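Local structure of cellulase (6WQY) at residues L25-A28 and V29-L33; Q61-F64 and D65-N69. The protein is the GH5_4 catalytic domain of a larger bacterial cellulase, a broad-specificity endoglucanase that probably hydrolyses internal beta-1,4 bonds of cellulose and related glucans. All blocks are in the same frame, centred on the assembly; numbering follows the deposited sequence.

Contact 1 (L25-A28 and V29-L33)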
loop_
_atom_site.group_PDB
_atom_site.type_symbol
_atom_site.label_atom_id
_atom_site.label_comp_id
_atom_site.label_asym_id
_atom_site.label_seq_id
_atom_site.Cartn_x
_atom_site.Cartn_y
_atom_site.Cartn_z
ATOM N N LEU A 25 -15.813 8.527 -2.027
ATOM C CA LEU A 25 -15.665 8.561 -3.477
ATOM C C LEU A 25 -14.838 9.760 -3.923
ATOM O O LEU A 25 -14.052 9.652 -4.872
ATOM C CB LEU A 25 -17.026 8.524 -4.156
ATOM C CG LEU A 25 -17.772 7.202 -3.959
ATOM C CD1 LEU A 25 -19.169 7.261 -4.558
ATOM C CD2 LEU A 25 -16.988 6.042 -4.558
ATOM N N GLU A 26 -14.975 10.904 -3.242
ATOM C CA GLU A 26 -14.178 12.072 -3.593
ATOM C C GLU A 26 -12.707 11.886 -3.236
ATOM O O GLU A 26 -11.812 12.306 -3.982
ATOM C CB GLU A 26 -14.733 13.306 -2.886
ATOM C CG GLU A 26 -16.018 13.851 -3.489
ATOM C CD GLU A 26 -15.819 14.330 -4.912
ATOM O OE1 GLU A 26 -15.930 13.501 -5.841
ATOM O OE2 GLU A 26 -15.533 15.532 -5.101
ATOM N N ILE A 27 -12.441 11.279 -2.090
ATOM C CA ILE A 27 -11.068 10.967 -1.724
ATOM C C ILE A 27 -10.465 10.019 -2.748
ATOM O O ILE A 27 -9.319 10.193 -3.187
ATOM C CB ILE A 27 -11.028 10.434 -0.279
ATOM C CG1 ILE A 27 -11.447 11.549 0.685
ATOM C CG2 ILE A 27 -9.651 9.884 0.055
ATOM C CD1 ILE A 27 -11.775 11.070 2.070
ATOM N N ALA A 28 -11.241 9.027 -3.179
ATOM C CA ALA A 28 -10.759 8.091 -4.186
ATOM C C ALA A 28 -10.432 8.789 -5.500
ATOM O O ALA A 28 -9.420 8.466 -6.131
ATOM C CB ALA A 28 -11.771 6.967 -4.411
ATOM N N VAL A 29 -11.275 9.733 -5.940
ATOM C CA VAL A 29 -10.965 10.476 -7.160
ATOM C C VAL A 29 -9.621 11.170 -7.034
ATOM O O VAL A 29 -8.817 11.168 -7.972
ATOM C CB VAL A 29 -12.086 11.488 -7.480
ATOM C CG1 VAL A 29 -11.624 12.528 -8.519
ATOM C CG2 VAL A 29 -13.330 10.767 -7.971
ATOM N N SER A 30 -9.352 11.783 -5.880
ATOM C CA SER A 30 -8.116 12.538 -5.735
ATOM C C SER A 30 -6.896 11.628 -5.786
ATOM O O SER A 30 -5.815 12.072 -6.176
ATOM C CB SER A 30 -8.127 13.362 -4.445
ATOM O OG SER A 30 -7.848 12.583 -3.290
ATOM N N LEU A 31 -7.037 10.360 -5.375
ATOM C CA LEU A 31 -5.933 9.404 -5.388
ATOM C C LEU A 31 -5.768 8.703 -6.733
ATOM O O LEU A 31 -4.672 8.206 -7.022
ATOM C CB LEU A 31 -6.099 8.389 -4.256
ATOM C CG LEU A 31 -5.736 8.955 -2.880
ATOM C CD1 LEU A 31 -6.452 8.218 -1.765
ATOM C CD2 LEU A 31 -4.229 8.942 -2.667
ATOM N N GLY A 32 -6.814 8.644 -7.548
ATOM C CA GLY A 32 -6.680 8.162 -8.921
ATOM C C GLY A 32 -6.136 6.752 -9.038
ATOM O O GLY A 32 -6.625 5.811 -8.397
ATOM N N LEU A 33 -5.139 6.600 -9.912
ATOM C CA LEU A 33 -4.472 5.322 -10.159
ATOM C C LEU A 33 -3.103 5.369 -9.510
ATOM O O LEU A 33 -2.333 6.313 -9.741
ATOM C CB LEU A 33 -4.316 5.074 -11.663
ATOM C CG LEU A 33 -3.560 3.806 -12.056
ATOM C CD1 LEU A 33 -4.292 2.548 -11.590
ATOM C CD2 LEU A 33 -3.337 3.750 -13.554
HETATM O O HOH W 1 -9.304 6.209 -7.796
#
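S30 turns its hydroxyl back along the helix to I27: with chi1 at 78°, OG sits between its own backbone N and carbonyl carbon, and from there S30 OG donates to I27 O at 2.8 Å. Serine suits the site, being short enough to reach the carbonyl one turn back. The same oxygen also accepts the backbone N-H of L31, so two donors grip I27 O. L31 places CG beside its backbone N (chi1 -76°) and lies alongside I27, pointing the same way, with L31 CD1 4.0 Å from I27 CG2; both are branched aliphatics fit for a buried face. V29 lays CG2 3.4 Å from L25 O. At the C-terminal end G32 N donates to A28 O at 3.0 Å, and the L31 N-H, already bonded to I27 O, leans weakly on A28 O as well. G32 leaves the helix with positive phi, a conformation glycine adopts easily, and a water donates to both A28 O and G32 O. Helix 24-31 precedes the first strand of the (beta/alpha)8 barrel: I27 and L31 rest on M247 of strand 246-251, S30 OG accepts a hydrogen bond from S20 N, and L33 leads into strand 34-37, its side chain against helix 371-383.

Contact 2 (Q61-F64 and D65-N69)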
loop_
_atom_site.group_PDB
_atom_site.type_symbol
_atom_site.label_atom_id
_atom_site.label_comp_id
_atom_site.label_asym_id
_atom_site.label_seq_id
_atom_site.Cartn_x
_atom_site.Cartn_y
_atom_site.Cartn_z
ATOM N N GLN A 61 14.387 11.178 -9.900
ATOM C CA GLN A 61 13.350 12.063 -10.416
ATOM C C GLN A 61 12.847 11.590 -11.771
ATOM O O GLN A 61 11.655 11.700 -12.072
ATOM C CB GLN A 61 13.882 13.492 -10.523
ATOM C CG GLN A 61 12.831 14.498 -10.945
ATOM C CD GLN A 61 11.780 14.672 -9.877
ATOM O OE1 GLN A 61 12.071 15.129 -8.776
ATOM N NE2 GLN A 61 10.567 14.244 -10.166
ATOM N N ALA A 62 13.742 11.071 -12.611
ATOM C CA ALA A 62 13.344 10.632 -13.941
ATOM C C ALA A 62 12.248 9.575 -13.873
ATOM O O ALA A 62 11.336 9.562 -14.708
ATOM C CB ALA A 62 14.546 10.106 -14.721
ATOM N N LEU A 63 12.318 8.669 -12.900
ATOM C CA LEU A 63 11.253 7.681 -12.736
ATOM C C LEU A 63 9.923 8.364 -12.448
ATOM O O LEU A 63 8.902 8.047 -13.060
ATOM C CB LEU A 63 11.588 6.700 -11.610
ATOM C CG LEU A 63 10.413 5.808 -11.192
ATOM C CD1 LEU A 63 9.997 4.843 -12.301
ATOM C CD2 LEU A 63 10.728 5.090 -9.901
ATOM N N PHE A 64 9.908 9.285 -11.488
ATOM C CA PHE A 64 8.653 9.915 -11.087
ATOM C C PHE A 64 8.083 10.777 -12.196
ATOM O O PHE A 64 6.863 10.810 -12.386
ATOM C CB PHE A 64 8.847 10.640 -9.757
ATOM C CG PHE A 64 8.910 9.691 -8.595
ATOM C CD1 PHE A 64 10.070 9.001 -8.296
ATOM C CD2 PHE A 64 7.785 9.458 -7.824
ATOM C CE1 PHE A 64 10.099 8.097 -7.245
ATOM C CE2 PHE A 64 7.808 8.582 -6.771
ATOM C CZ PHE A 64 8.964 7.894 -6.481
ATOM N N ASP A 65 8.943 11.441 -12.968
ATOM C CA ASP A 65 8.464 12.173 -14.128
ATOM C C ASP A 65 7.794 11.228 -15.114
ATOM O O ASP A 65 6.751 11.551 -15.699
ATOM C CB ASP A 65 9.637 12.871 -14.809
ATOM C CG ASP A 65 10.200 14.033 -14.018
ATOM O OD1 ASP A 65 9.599 14.469 -13.019
ATOM O OD2 ASP A 65 11.275 14.536 -14.423
ATOM N N ALA A 66 8.385 10.042 -15.306
ATOM C CA ALA A 66 7.818 9.057 -16.213
ATOM C C ALA A 66 6.479 8.543 -15.698
ATOM O O ALA A 66 5.550 8.337 -16.491
ATOM C CB ALA A 66 8.801 7.906 -16.430
ATOM N N LEU A 67 6.353 8.324 -14.386
ATOM C CA LEU A 67 5.077 7.866 -13.832
ATOM C C LEU A 67 3.978 8.891 -14.096
ATOM O O LEU A 67 2.858 8.541 -14.481
ATOM C CB LEU A 67 5.220 7.633 -12.332
ATOM C CG LEU A 67 6.129 6.475 -11.936
ATOM C CD1 LEU A 67 6.401 6.493 -10.451
ATOM C CD2 LEU A 67 5.533 5.142 -12.337
ATOM N N ALA A 68 4.278 10.171 -13.857
ATOM C CA ALA A 68 3.300 11.223 -14.097
ATOM C C ALA A 68 2.972 11.324 -15.579
ATOM O O ALA A 68 1.797 11.444 -15.957
ATOM C CB ALA A 68 3.823 12.554 -13.559
ATOM N N ASN A 69 3.984 11.250 -16.436
ATOM C CA ASN A 69 3.716 11.321 -17.870
ATOM C C ASN A 69 2.855 10.160 -18.342
ATOM O O ASN A 69 2.067 10.315 -19.278
ATOM C CB ASN A 69 5.029 11.346 -18.657
ATOM C CG ASN A 69 5.774 12.653 -18.504
ATOM O OD1 ASN A 69 5.198 13.670 -18.118
ATOM N ND2 ASN A 69 7.064 12.637 -18.820
#
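The ring of F64 carries the CD1 methyl of L67 over one face, 4.2 Å above the plane and displaced toward the rim, where CD2 is the nearest ring atom. The two side chains run side by side in the same direction, as suits an aromatic and a leucine three residues apart on a buried helix face. The other flat pair, the amide of Q61 and the carboxylate of D65, has planes only 27° apart, although the side chains cross at about a right angle. Q61 NE2 donates to D65 OD1 at 3.0 Å, but the bond is bent, 141° at the hydrogen, and meets OD1 from above the carboxylate plane, 50° out of it. Q61 reaches this position with CG anti to the backbone N and a bend at chi2, which folds the amide back toward the residue four places on. Glutamine supplies the length and a second N-H; NE2 also bonds Y107 O on helix 95-110, so two acceptors fix the amide.

Helix 61-70 follows the first barrel strand and leads into the second, so in this TIM barrel it belongs to the layer packed around the sheet. L63 and L67 face W35 of strand 34-37, and F64 and L67 press on V75 of strand 74-77, while V104 and A108 of helix 95-110 touch F64.

L67 CD1 also lies 4.1 Å from L63 CG, so one methyl touches both L63 and F64. Along the backbone, D65 N donates to Q61 O at 2.9 Å, and L67 N reaches L63 O at 2.9 Å. A66, with no more than a methyl for a side chain, sets its CB 3.4 Å from L63 O, and its N-H bonds A62 O.

Overall arrangement
Contacts 1 and 2 follow in series along the chain, each within a single helix: helix 24-31 for contact 1, helix 61-70 for contact 2. Strand 34-37, which opens the barrel, comes between them. Their centres are 20 Å apart and their nearest atoms about 7 Å, so they do not touch. Contact 1 lies at the end of the barrel where the strands begin: L31 O and L33 N bond the side chains of S74 and T73, at the start of strand 74-77. Contact 2 covers the outer side of the first two strands. One thus packs at an end of the sheet and the other along its flank, both away from the magnesium-binding residue E95.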